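Local coordinates for protein putative hydantoin racemase (Klebsiella pneumoniae subsp. pneumoniae, PDB 3QVL) that interconverts the enantiomers of allantoin and probably racemises other 5-monosubstituted hydantoins, at residues E51-R63 against G79-Q91. Residues are numbered along the deposited sequence; the frame is centred on the assembly and turned at random.
Sequences EAIAAVGVLEQIR and GDPGLLAARELAQ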
ATOM      1  N   GLU A  51     -11.981  24.016  -6.415  1.00 14.59           N
ATOM      2  CA  GLU A  51     -10.998  23.870  -5.337  1.00 14.75           C
ATOM      3  C   GLU A  51      -9.784  24.780  -5.500  1.00 14.48           C
ATOM      4  O   GLU A  51      -9.306  25.360  -4.523  1.00 14.36           O
ATOM      5  CB  GLU A  51     -10.530  22.418  -5.213  1.00 14.95           C
ATOM      6  CG  GLU A  51     -11.494  21.514  -4.473  1.00 16.41           C
ATOM      7  CD  GLU A  51     -10.790  20.533  -3.560  1.00 18.08           C
ATOM      8  OE1 GLU A  51      -9.842  19.855  -4.011  1.00 19.18           O
ATOM      9  OE2 GLU A  51     -11.188  20.444  -2.384  1.00 19.27           O
ATOM     10  N   ALA A  52      -9.290  24.892  -6.733  1.00 14.23           N
ATOM     11  CA  ALA A  52      -8.132  25.732  -7.040  1.00 14.08           C
ATOM     12  C   ALA A  52      -8.420  27.205  -6.758  1.00 13.96           C
ATOM     13  O   ALA A  52      -7.562  27.924  -6.242  1.00 13.83           O
ATOM     14  CB  ALA A  52      -7.697  25.535  -8.486  1.00 14.09           C
ATOM     15  N   ILE A  53      -9.632  27.641  -7.098  1.00 13.87           N
ATOM     16  CA  ILE A  53     -10.084  29.003  -6.811  1.00 13.79           C
ATOM     17  C   ILE A  53     -10.226  29.209  -5.303  1.00 13.76           C
ATOM     18  O   ILE A  53      -9.747  30.208  -4.757  1.00 13.72           O
ATOM     19  CB  ILE A  53     -11.417  29.324  -7.535  1.00 13.79           C
ATOM     20  CG1 ILE A  53     -11.199  29.366  -9.051  1.00 13.79           C
ATOM     21  CG2 ILE A  53     -12.002  30.651  -7.045  1.00 13.78           C
ATOM     22  CD1 ILE A  53     -12.475  29.399  -9.861  1.00 13.96           C
ATOM     23  N   ALA A  54     -10.868  28.247  -4.639  1.00 13.76           N
ATOM     24  CA  ALA A  54     -11.092  28.297  -3.195  1.00 13.79           C
ATOM     25  C   ALA A  54      -9.788  28.358  -2.400  1.00 13.87           C
ATOM     26  O   ALA A  54      -9.717  29.046  -1.379  1.00 13.93           O
ATOM     27  CB  ALA A  54     -11.927  27.110  -2.749  1.00 13.76           C
ATOM     28  N   ALA A  55      -8.767  27.647  -2.878  1.00 13.89           N
ATOM     29  CA  ALA A  55      -7.454  27.613  -2.228  1.00 13.95           C
ATOM     30  C   ALA A  55      -6.832  29.005  -2.075  1.00 14.01           C
ATOM     31  O   ALA A  55      -6.284  29.329  -1.020  1.00 14.02           O
ATOM     32  CB  ALA A  55      -6.510  26.683  -2.981  1.00 13.92           C
ATOM     33  N   VAL A  56      -6.928  29.819  -3.125  1.00 14.01           N
ATOM     34  CA  VAL A  56      -6.410  31.191  -3.102  1.00 14.06           C
ATOM     35  C   VAL A  56      -7.257  32.084  -2.189  1.00 14.00           C
ATOM     36  O   VAL A  56      -6.723  32.944  -1.483  1.00 14.02           O
ATOM     37  CB  VAL A  56      -6.277  31.778  -4.535  1.00 14.08           C
ATOM     38  CG1 VAL A  56      -6.045  33.288  -4.507  1.00 14.20           C
ATOM     39  CG2 VAL A  56      -5.136  31.091  -5.272  1.00 14.16           C
ATOM     40  N   GLY A  57      -8.570  31.860  -2.195  1.00 14.03           N
ATOM     41  CA  GLY A  57      -9.485  32.552  -1.288  1.00 14.07           C
ATOM     42  C   GLY A  57      -9.181  32.265   0.172  1.00 14.16           C
ATOM     43  O   GLY A  57      -9.268  33.160   1.018  1.00 14.14           O
ATOM     44  N   VAL A  58      -8.825  31.015   0.462  1.00 14.21           N
ATOM     45  CA  VAL A  58      -8.373  30.614   1.797  1.00 14.32           C
ATOM     46  C   VAL A  58      -7.129  31.410   2.199  1.00 14.42           C
ATOM     47  O   VAL A  58      -7.070  31.960   3.301  1.00 14.43           O
ATOM     48  CB  VAL A  58      -8.091  29.085   1.876  1.00 14.26           C
ATOM     49  CG1 VAL A  58      -7.321  28.727   3.144  1.00 14.28           C
ATOM     50  CG2 VAL A  58      -9.389  28.297   1.810  1.00 14.33           C
ATOM     51  N   LEU A  59      -6.157  31.487   1.288  1.00 14.57           N
ATOM     52  CA  LEU A  59      -4.896  32.193   1.532  1.00 14.80           C
ATOM     53  C   LEU A  59      -5.092  33.681   1.819  1.00 15.03           C
ATOM     54  O   LEU A  59      -4.389  34.254   2.655  1.00 14.95           O
ATOM     55  CB  LEU A  59      -3.925  31.999   0.363  1.00 14.78           C
ATOM     56  CG  LEU A  59      -3.353  30.594   0.144  1.00 14.79           C
ATOM     57  CD1 LEU A  59      -2.524  30.551  -1.131  1.00 14.80           C
ATOM     58  CD2 LEU A  59      -2.523  30.134   1.339  1.00 14.87           C
ATOM     59  N   GLU A  60      -6.046  34.293   1.119  1.00 15.30           N
ATOM     60  CA  GLU A  60      -6.414  35.689   1.353  1.00 15.61           C
ATOM     61  C   GLU A  60      -6.904  35.893   2.786  1.00 15.85           C
ATOM     62  O   GLU A  60      -6.554  36.883   3.434  1.00 15.91           O
ATOM     63  CB  GLU A  60      -7.481  36.141   0.351  1.00 15.59           C
ATOM     64  N   GLN A  61      -7.702  34.947   3.278  1.00 16.10           N
ATOM     65  CA  GLN A  61      -8.209  35.001   4.649  1.00 16.50           C
ATOM     66  C   GLN A  61      -7.156  34.616   5.692  1.00 16.59           C
ATOM     67  O   GLN A  61      -7.144  35.172   6.790  1.00 16.58           O
ATOM     68  CB  GLN A  61      -9.474  34.149   4.808  1.00 16.55           C
ATOM     69  CG  GLN A  61     -10.714  34.715   4.104  1.00 17.23           C
ATOM     70  CD  GLN A  61     -11.025  36.158   4.487  1.00 18.14           C
ATOM     71  OE1 GLN A  61     -11.239  37.007   3.620  1.00 19.21           O
ATOM     72  NE2 GLN A  61     -11.044  36.443   5.785  1.00 18.12           N
ATOM     73  N   ILE A  62      -6.284  33.670   5.343  1.00 16.78           N
ATOM     74  CA  ILE A  62      -5.142  33.300   6.191  1.00 16.99           C
ATOM     75  C   ILE A  62      -4.266  34.528   6.452  1.00 17.26           C
ATOM     76  O   ILE A  62      -3.871  34.789   7.592  1.00 17.23           O
ATOM     77  CB  ILE A  62      -4.291  32.158   5.558  1.00 16.95           C
ATOM     78  CG1 ILE A  62      -5.074  30.835   5.520  1.00 16.89           C
ATOM     79  CG2 ILE A  62      -2.950  31.989   6.284  1.00 16.93           C
ATOM     80  CD1 ILE A  62      -5.272  30.151   6.869  1.00 16.89           C
ATOM     81  N   ARG A  63      -3.984  35.275   5.386  1.00 17.58           N
ATOM     82  CA  ARG A  63      -3.232  36.526   5.470  1.00 18.00           C
ATOM     83  C   ARG A  63      -3.901  37.505   6.436  1.00 18.08           C
ATOM     84  O   ARG A  63      -3.235  38.079   7.299  1.00 18.10           O
ATOM     85  CB  ARG A  63      -3.082  37.145   4.073  1.00 18.09           C
ATOM     86  CG  ARG A  63      -2.221  38.405   4.003  1.00 18.74           C
ATOM     87  CD  ARG A  63      -3.053  39.677   4.120  1.00 19.94           C
ATOM     88  NE  ARG A  63      -4.003  39.815   3.018  1.00 20.85           N
ATOM     89  CZ  ARG A  63      -5.166  40.455   3.098  1.00 21.48           C
ATOM     90  NH1 ARG A  63      -5.956  40.521   2.035  1.00 22.03           N
ATOM     91  NH2 ARG A  63      -5.548  41.023   4.236  1.00 21.70           N
ATOM     92  N   GLY A  79     -12.930  19.363   1.016  1.00 14.93           N
ATOM     93  CA  GLY A  79     -11.760  19.068   0.198  1.00 14.60           C
ATOM     94  C   GLY A  79     -10.474  19.597   0.808  1.00 14.33           C
ATOM     95  O   GLY A  79      -9.389  19.378   0.264  1.00 14.36           O
ATOM     96  N   ASP A  80     -10.603  20.288   1.942  1.00 14.08           N
ATOM     97  CA  ASP A  80      -9.488  20.976   2.613  1.00 13.86           C
ATOM     98  C   ASP A  80      -8.592  21.758   1.638  1.00 13.70           C
ATOM     99  O   ASP A  80      -7.368  21.598   1.662  1.00 13.64           O
ATOM    100  CB  ASP A  80      -8.649  19.985   3.439  1.00 13.84           C
ATOM    101  CG  ASP A  80      -9.447  19.302   4.541  1.00 13.90           C
ATOM    102  OD1 ASP A  80     -10.590  19.721   4.821  1.00 13.64           O
ATOM    103  OD2 ASP A  80      -8.918  18.338   5.135  1.00 13.92           O
ATOM    104  N   PRO A  81      -9.196  22.612   0.783  1.00 13.59           N
ATOM    105  CA  PRO A  81      -8.420  23.280  -0.262  1.00 13.48           C
ATOM    106  C   PRO A  81      -7.358  24.222   0.296  1.00 13.40           C
ATOM    107  O   PRO A  81      -7.633  25.008   1.210  1.00 13.33           O
ATOM    108  CB  PRO A  81      -9.481  24.066  -1.043  1.00 13.47           C
ATOM    109  CG  PRO A  81     -10.573  24.289  -0.079  1.00 13.55           C
ATOM    110  CD  PRO A  81     -10.599  23.065   0.788  1.00 13.58           C
ATOM    111  N   GLY A  82      -6.150  24.116  -0.252  1.00 13.32           N
ATOM    112  CA  GLY A  82      -5.028  24.965   0.134  1.00 13.29           C
ATOM    113  C   GLY A  82      -4.504  24.742   1.541  1.00 13.22           C
ATOM    114  O   GLY A  82      -3.923  25.651   2.132  1.00 13.16           O
ATOM    115  N   LEU A  83      -4.691  23.533   2.071  1.00 13.16           N
ATOM    116  CA  LEU A  83      -4.302  23.222   3.451  1.00 13.10           C
ATOM    117  C   LEU A  83      -2.814  23.445   3.722  1.00 13.04           C
ATOM    118  O   LEU A  83      -2.452  24.150   4.666  1.00 13.01           O
ATOM    119  CB  LEU A  83      -4.715  21.794   3.842  1.00 13.14           C
ATOM    120  CG  LEU A  83      -4.375  21.327   5.266  1.00 13.29           C
ATOM    121  CD1 LEU A  83      -5.157  22.100   6.326  1.00 13.30           C
ATOM    122  CD2 LEU A  83      -4.609  19.831   5.414  1.00 13.48           C
ATOM    123  N   LEU A  84      -1.961  22.848   2.892  1.00 12.99           N
ATOM    124  CA  LEU A  84      -0.514  22.951   3.083  1.00 12.94           C
ATOM    125  C   LEU A  84       0.017  24.339   2.729  1.00 12.87           C
ATOM    126  O   LEU A  84       0.973  24.819   3.342  1.00 12.83           O
ATOM    127  CB  LEU A  84       0.223  21.849   2.312  1.00 13.07           C
ATOM    128  CG  LEU A  84      -0.097  20.401   2.719  1.00 13.21           C
ATOM    129  CD1 LEU A  84       0.747  19.412   1.931  1.00 13.58           C
ATOM    130  CD2 LEU A  84       0.084  20.178   4.220  1.00 13.54           C
ATOM    131  N   ALA A  85      -0.617  24.977   1.745  1.00 12.74           N
ATOM    132  CA  ALA A  85      -0.321  26.366   1.391  1.00 12.72           C
ATOM    133  C   ALA A  85      -0.621  27.294   2.566  1.00 12.70           C
ATOM    134  O   ALA A  85       0.164  28.194   2.872  1.00 12.68           O
ATOM    135  CB  ALA A  85      -1.119  26.783   0.164  1.00 12.67           C
ATOM    136  N   ALA A  86      -1.756  27.053   3.223  1.00 12.73           N
ATOM    137  CA  ALA A  86      -2.176  27.824   4.393  1.00 12.81           C
ATOM    138  C   ALA A  86      -1.233  27.628   5.576  1.00 12.90           C
ATOM    139  O   ALA A  86      -0.947  28.575   6.310  1.00 12.89           O
ATOM    140  CB  ALA A  86      -3.600  27.457   4.785  1.00 12.79           C
ATOM    141  N   ARG A  87      -0.754  26.398   5.754  1.00 12.99           N
ATOM    142  CA  ARG A  87       0.176  26.078   6.837  1.00 13.18           C
ATOM    143  C   ARG A  87       1.528  26.768   6.669  1.00 13.35           C
ATOM    144  O   ARG A  87       2.179  27.113   7.656  1.00 13.32           O
ATOM    145  CB  ARG A  87       0.347  24.566   6.984  1.00 13.13           C
ATOM    146  CG  ARG A  87      -0.858  23.902   7.617  1.00 13.06           C
ATOM    147  CD  ARG A  87      -0.677  22.411   7.804  1.00 13.02           C
ATOM    148  NE  ARG A  87      -1.857  21.840   8.447  1.00 12.98           N
ATOM    149  CZ  ARG A  87      -2.066  20.543   8.647  1.00 13.03           C
ATOM    150  NH1 ARG A  87      -1.174  19.642   8.257  1.00 13.23           N
ATOM    151  NH2 ARG A  87      -3.181  20.147   9.244  1.00 12.73           N
ATOM    152  N   GLU A  88       1.934  26.975   5.418  1.00 13.58           N
ATOM    153  CA  GLU A  88       3.146  27.731   5.112  1.00 13.86           C
ATOM    154  C   GLU A  88       2.983  29.207   5.472  1.00 14.07           C
ATOM    155  O   GLU A  88       3.863  29.798   6.101  1.00 13.97           O
ATOM    156  CB  GLU A  88       3.515  27.598   3.634  1.00 13.82           C
ATOM    157  CG  GLU A  88       4.074  26.238   3.240  1.00 14.05           C
ATOM    158  CD  GLU A  88       4.570  26.197   1.803  1.00 14.32           C
ATOM    159  OE1 GLU A  88       4.359  27.175   1.058  1.00 14.43           O
ATOM    160  OE2 GLU A  88       5.185  25.184   1.418  1.00 14.55           O
ATOM    161  N   LEU A  89       1.850  29.788   5.078  1.00 14.30           N
ATOM    162  CA  LEU A  89       1.593  31.214   5.282  1.00 14.65           C
ATOM    163  C   LEU A  89       1.292  31.566   6.741  1.00 14.86           C
ATOM    164  O   LEU A  89       1.772  32.582   7.245  1.00 14.89           O
ATOM    165  CB  LEU A  89       0.458  31.696   4.365  1.00 14.65           C
ATOM    166  CG  LEU A  89       0.162  33.200   4.278  1.00 14.81           C
ATOM    167  CD1 LEU A  89       1.364  33.989   3.767  1.00 14.89           C
ATOM    168  CD2 LEU A  89      -1.055  33.458   3.399  1.00 14.92           C
ATOM    169  N   ALA A  90       0.507  30.725   7.412  1.00 15.08           N
ATOM    170  CA  ALA A  90       0.087  30.993   8.789  1.00 15.36           C
ATOM    171  C   ALA A  90       1.149  30.614   9.818  1.00 15.56           C
ATOM    172  O   ALA A  90       1.970  29.725   9.579  1.00 15.56           O
ATOM    173  CB  ALA A  90      -1.222  30.279   9.096  1.00 15.33           C
ATOM    174  N   GLN A  91       1.125  31.303  10.956  1.00 15.80           N
ATOM    175  CA  GLN A  91       1.967  30.954  12.096  1.00 16.11           C
ATOM    176  C   GLN A  91       1.243  29.944  12.984  1.00 15.93           C
ATOM    177  O   GLN A  91       1.809  28.912  13.351  1.00 16.06           O
ATOM    178  CB  GLN A  91       2.355  32.201  12.898  1.00 16.31           C
ATOM    179  CG  GLN A  91       3.208  31.902  14.129  1.00 17.45           C
ATOM    180  CD  GLN A  91       3.907  33.128  14.690  1.00 18.90           C
ATOM    181  OE1 GLN A  91       3.414  34.252  14.580  1.00 19.84           O
ATOM    182  NE2 GLN A  91       5.066  32.912  15.302  1.00 19.69           N
TER
HETATM  183  O   HOH W   1     -13.602  21.514  -1.106  1.00 16.59           O
HETATM  184  O   HOH W   2      -8.563  18.378  -2.041  1.00 21.56           O
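Glu-51 meets Gly-79 both directly and through two waters, at the end of this contact nearest the bound hydantoin acetic acid. Its chain bends at chi2 (-140°), bringing OE2 3.0 Å from Gly-79 CA. One water donates to OE2 and weakly accepts from Gly-79 N; a second donates both to OE1 and to Gly-79 O, 2.6 Å from that carbonyl oxygen. Beyond this end, apolar side chains pack on each other and on backbone, and the contact illustrates how small residues let two chain segments come close. Pro-81 lays its ring against the turn Glu-51 to Ala-55, CB 3.7 Å from Glu-51 O and CG facing the Ala-54 methyl. Ala-55 follows, its CB against the backbone of Gly-82; here the CA atoms of Ala-55 and Gly-82 are 4.3 Å apart. Gly-82 stands at the N-cap position of helix 83-89, with positive phi. Val-58 sets CG2 beside Pro-81 O, while its CG1 reaches toward Ala-86. From Leu-59, CD2 comes to 3.6 Å from Ala-85 C, lying over the backbone between Ala-85 and Ala-86. Ile-62 packs on the C-terminal end of helix 83-89 and on Ala-90 just after it: CG1 and CD1 both rest on the Ala-86 methyl, and CG2, anti to the backbone N, fits between Leu-89 and Ala-90, 3.7 Å from Ala-90 CB. Leu-89 runs past Ile-62 in the opposite direction, and its CD2 ends 3.5 Å from Leu-59 O. Arg-63 touches Leu-89 through its CB, but its guanidinium turns away to a salt bridge with Glu-67. The axis of segment 51-63, part of helix 48-68, comes within 9.4 Å of that of helix 83-89, at 20°. Helix 48-68 leads into strand 72-75, and helix 83-89 joins that strand to parallel strand 94-96 as a beta-alpha-beta unit; Val-58 and Pro-81 rest on Ile-75, Ile-62 and Ala-90 on His-73, and Ala-86 on Val-94.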